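Local coordinates for CDA peptide synthetase I (Streptomyces coelicolor, PDB 5DU9), which is a nonribosomal peptide synthetase, represented here by a condensation domain of the CoA-dependent acyltransferase clan, at residues V407-N412 with T422-R427. The protein carries 1 engineered substitution. Residues are numbered along the deposited sequence; the frame is centred on the assembly and turned at random.
Sequences VDFEGN and TVLQER
Phe409 lays one face of its ring against Gln425. CB of Gln425 sits almost exactly over the ring centre, 3.6 Å from the centroid and 9° off the ring normal. This is a CH-pi contact. CA of Gln425 also rests on the ring, 3.7 Å from Phe409 CZ, so the helix backbone comes close at this point. Leu424 meets the same ring at its edge. Its CD2 lies near the ring plane, 3.8 Å from Phe409 CE2, and the two side chains cross at about a right angle.

Gln425 runs past Phe409 in the opposite direction, toward the strand backbone. Its chain, extended beyond CG (chi2 -174°), brings NE2 to 2.9 Å from Val407 O, but the angle is poor and no hydrogen bond forms there. The hydrogen bond of NE2 goes instead to Arg244 O, on the neighbouring strand 242-248. Asp408 points away from the helix and bonds Ser245 through OD1.

The contact joins strand 404-411 to helix 418-437, which follows it in the chain and packs on one face of the four-stranded sheet. The strand and helix segments run at 138° to each other, with axes 9.0 Å apart. Leu393 and Ile395 of strand 393-398 and Leu421 and Phe428 of the helix also touch Phe409.

The ring therefore takes the aliphatic root of a polar side chain as an apolar partner. The amide nitrogen of the buried Gln425 is satisfied by Arg244 O of the adjacent strand, so Gln425 links the helix to two strands, by packing on one and a hydrogen bond to the other.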
loop_
_atom_site.group_PDB
_atom_site.type_symbol
_atom_site.label_atom_id
_atom_site.label_comp_id
_atom_site.label_asym_id
_atom_site.label_seq_id
_atom_site.Cartn_x
_atom_site.Cartn_y
_atom_site.Cartn_z
ATOM N N VAL A 407 9.710 -2.390 -8.487
ATOM C CA VAL A 407 9.263 -3.596 -7.806
ATOM C C VAL A 407 9.937 -3.665 -6.448
ATOM O O VAL A 407 11.161 -3.748 -6.362
ATOM C CB VAL A 407 9.597 -4.864 -8.614
ATOM C CG1 VAL A 407 9.114 -6.115 -7.886
ATOM C CG2 VAL A 407 8.993 -4.781 -10.011
ATOM N N ASP A 408 9.133 -3.613 -5.390
ATOM C CA ASP A 408 9.647 -3.709 -4.029
ATOM C C ASP A 408 9.299 -5.064 -3.430
ATOM O O ASP A 408 8.129 -5.454 -3.399
ATOM C CB ASP A 408 9.077 -2.594 -3.148
ATOM C CG ASP A 408 9.782 -1.265 -3.350
ATOM O OD1 ASP A 408 10.263 -1.009 -4.467
ATOM O OD2 ASP A 408 9.865 -0.481 -2.380
ATOM N N PHE A 409 10.320 -5.784 -2.985
ATOM C CA PHE A 409 10.123 -6.984 -2.186
ATOM C C PHE A 409 10.315 -6.603 -0.730
ATOM O O PHE A 409 11.405 -6.206 -0.322
ATOM C CB PHE A 409 11.088 -8.098 -2.596
ATOM C CG PHE A 409 10.553 -8.996 -3.680
ATOM C CD1 PHE A 409 9.879 -8.469 -4.768
ATOM C CD2 PHE A 409 10.740 -10.370 -3.617
ATOM C CE1 PHE A 409 9.387 -9.294 -5.767
ATOM C CE2 PHE A 409 10.247 -11.199 -4.612
ATOM C CZ PHE A 409 9.574 -10.660 -5.687
ATOM N N GLU A 410 9.236 -6.701 0.035
ATOM C CA GLU A 410 9.240 -6.354 1.446
ATOM C C GLU A 410 9.173 -7.630 2.265
ATOM O O GLU A 410 8.114 -8.252 2.364
ATOM C CB GLU A 410 8.061 -5.439 1.774
ATOM C CG GLU A 410 7.932 -4.238 0.850
ATOM C CD GLU A 410 6.797 -3.307 1.244
ATOM O OE1 GLU A 410 5.787 -3.793 1.792
ATOM O OE2 GLU A 410 6.910 -2.086 1.000
ATOM N N GLY A 411 10.305 -8.018 2.841
ATOM C CA GLY A 411 10.416 -9.284 3.543
ATOM C C GLY A 411 10.481 -9.148 5.048
ATOM O O GLY A 411 11.150 -8.257 5.576
ATOM N N ASN A 412 9.780 -10.042 5.742
ATOM C CA ASN A 412 9.929 -10.182 7.181
ATOM C C ASN A 412 11.397 -10.484 7.493
ATOM O O ASN A 412 11.959 -11.432 6.947
ATOM C CB ASN A 412 9.014 -11.289 7.709
ATOM C CG ASN A 412 9.130 -11.484 9.214
ATOM O OD1 ASN A 412 10.185 -11.851 9.728
ATOM N ND2 ASN A 412 8.037 -11.245 9.924
ATOM N N THR A 422 16.896 -9.582 -2.798
ATOM C CA THR A 422 17.449 -9.130 -4.071
ATOM C C THR A 422 17.491 -10.282 -5.072
ATOM O O THR A 422 17.073 -10.136 -6.218
ATOM C CB THR A 422 18.864 -8.537 -3.884
ATOM O OG1 THR A 422 18.770 -7.325 -3.126
ATOM C CG2 THR A 422 19.526 -8.228 -5.227
ATOM N N VAL A 423 17.982 -11.433 -4.627
ATOM C CA VAL A 423 18.059 -12.614 -5.480
ATOM C C VAL A 423 16.670 -13.073 -5.925
ATOM O O VAL A 423 16.444 -13.339 -7.105
ATOM C CB VAL A 423 18.782 -13.767 -4.757
ATOM C CG1 VAL A 423 18.738 -15.039 -5.577
ATOM C CG2 VAL A 423 20.220 -13.384 -4.499
ATOM N N LEU A 424 15.746 -13.164 -4.976
ATOM C CA LEU A 424 14.389 -13.628 -5.250
ATOM C C LEU A 424 13.664 -12.723 -6.237
ATOM O O LEU A 424 12.974 -13.180 -7.153
ATOM C CB LEU A 424 13.597 -13.694 -3.946
ATOM C CG LEU A 424 12.306 -14.501 -3.961
ATOM C CD1 LEU A 424 12.610 -15.979 -4.109
ATOM C CD2 LEU A 424 11.526 -14.237 -2.687
ATOM N N GLN A 425 13.814 -11.426 -6.021
ATOM C CA GLN A 425 13.135 -10.425 -6.820
ATOM C C GLN A 425 13.636 -10.426 -8.266
ATOM O O GLN A 425 12.840 -10.316 -9.194
ATOM C CB GLN A 425 13.307 -9.064 -6.140
ATOM C CG GLN A 425 13.498 -7.852 -6.994
ATOM C CD GLN A 425 13.795 -6.651 -6.118
ATOM O OE1 GLN A 425 14.952 -6.292 -5.903
ATOM N NE2 GLN A 425 12.748 -6.053 -5.567
ATOM N N GLU A 426 14.943 -10.585 -8.465
ATOM C CA GLU A 426 15.479 -10.674 -9.819
ATOM C C GLU A 426 15.006 -11.959 -10.503
ATOM O O GLU A 426 14.648 -11.949 -11.682
ATOM C CB GLU A 426 17.006 -10.611 -9.804
ATOM C CG GLU A 426 17.644 -10.675 -11.192
ATOM C CD GLU A 426 17.109 -9.613 -12.137
ATOM O OE1 GLU A 426 17.278 -8.411 -11.843
ATOM O OE2 GLU A 426 16.513 -9.982 -13.172
ATOM N N ARG A 427 15.000 -13.058 -9.751
ATOM C CA ARG A 427 14.529 -14.339 -10.269
ATOM C C ARG A 427 13.069 -14.258 -10.692
ATOM O O ARG A 427 12.683 -14.758 -11.753
ATOM C CB ARG A 427 14.697 -15.438 -9.223
ATOM C CG ARG A 427 14.412 -16.832 -9.751
ATOM C CD ARG A 427 14.547 -17.877 -8.659
ATOM N NE ARG A 427 15.854 -17.818 -8.013
ATOM C CZ ARG A 427 16.115 -18.285 -6.795
ATOM N NH1 ARG A 427 15.155 -18.848 -6.071
ATOM N NH2 ARG A 427 17.338 -18.182 -6.296
#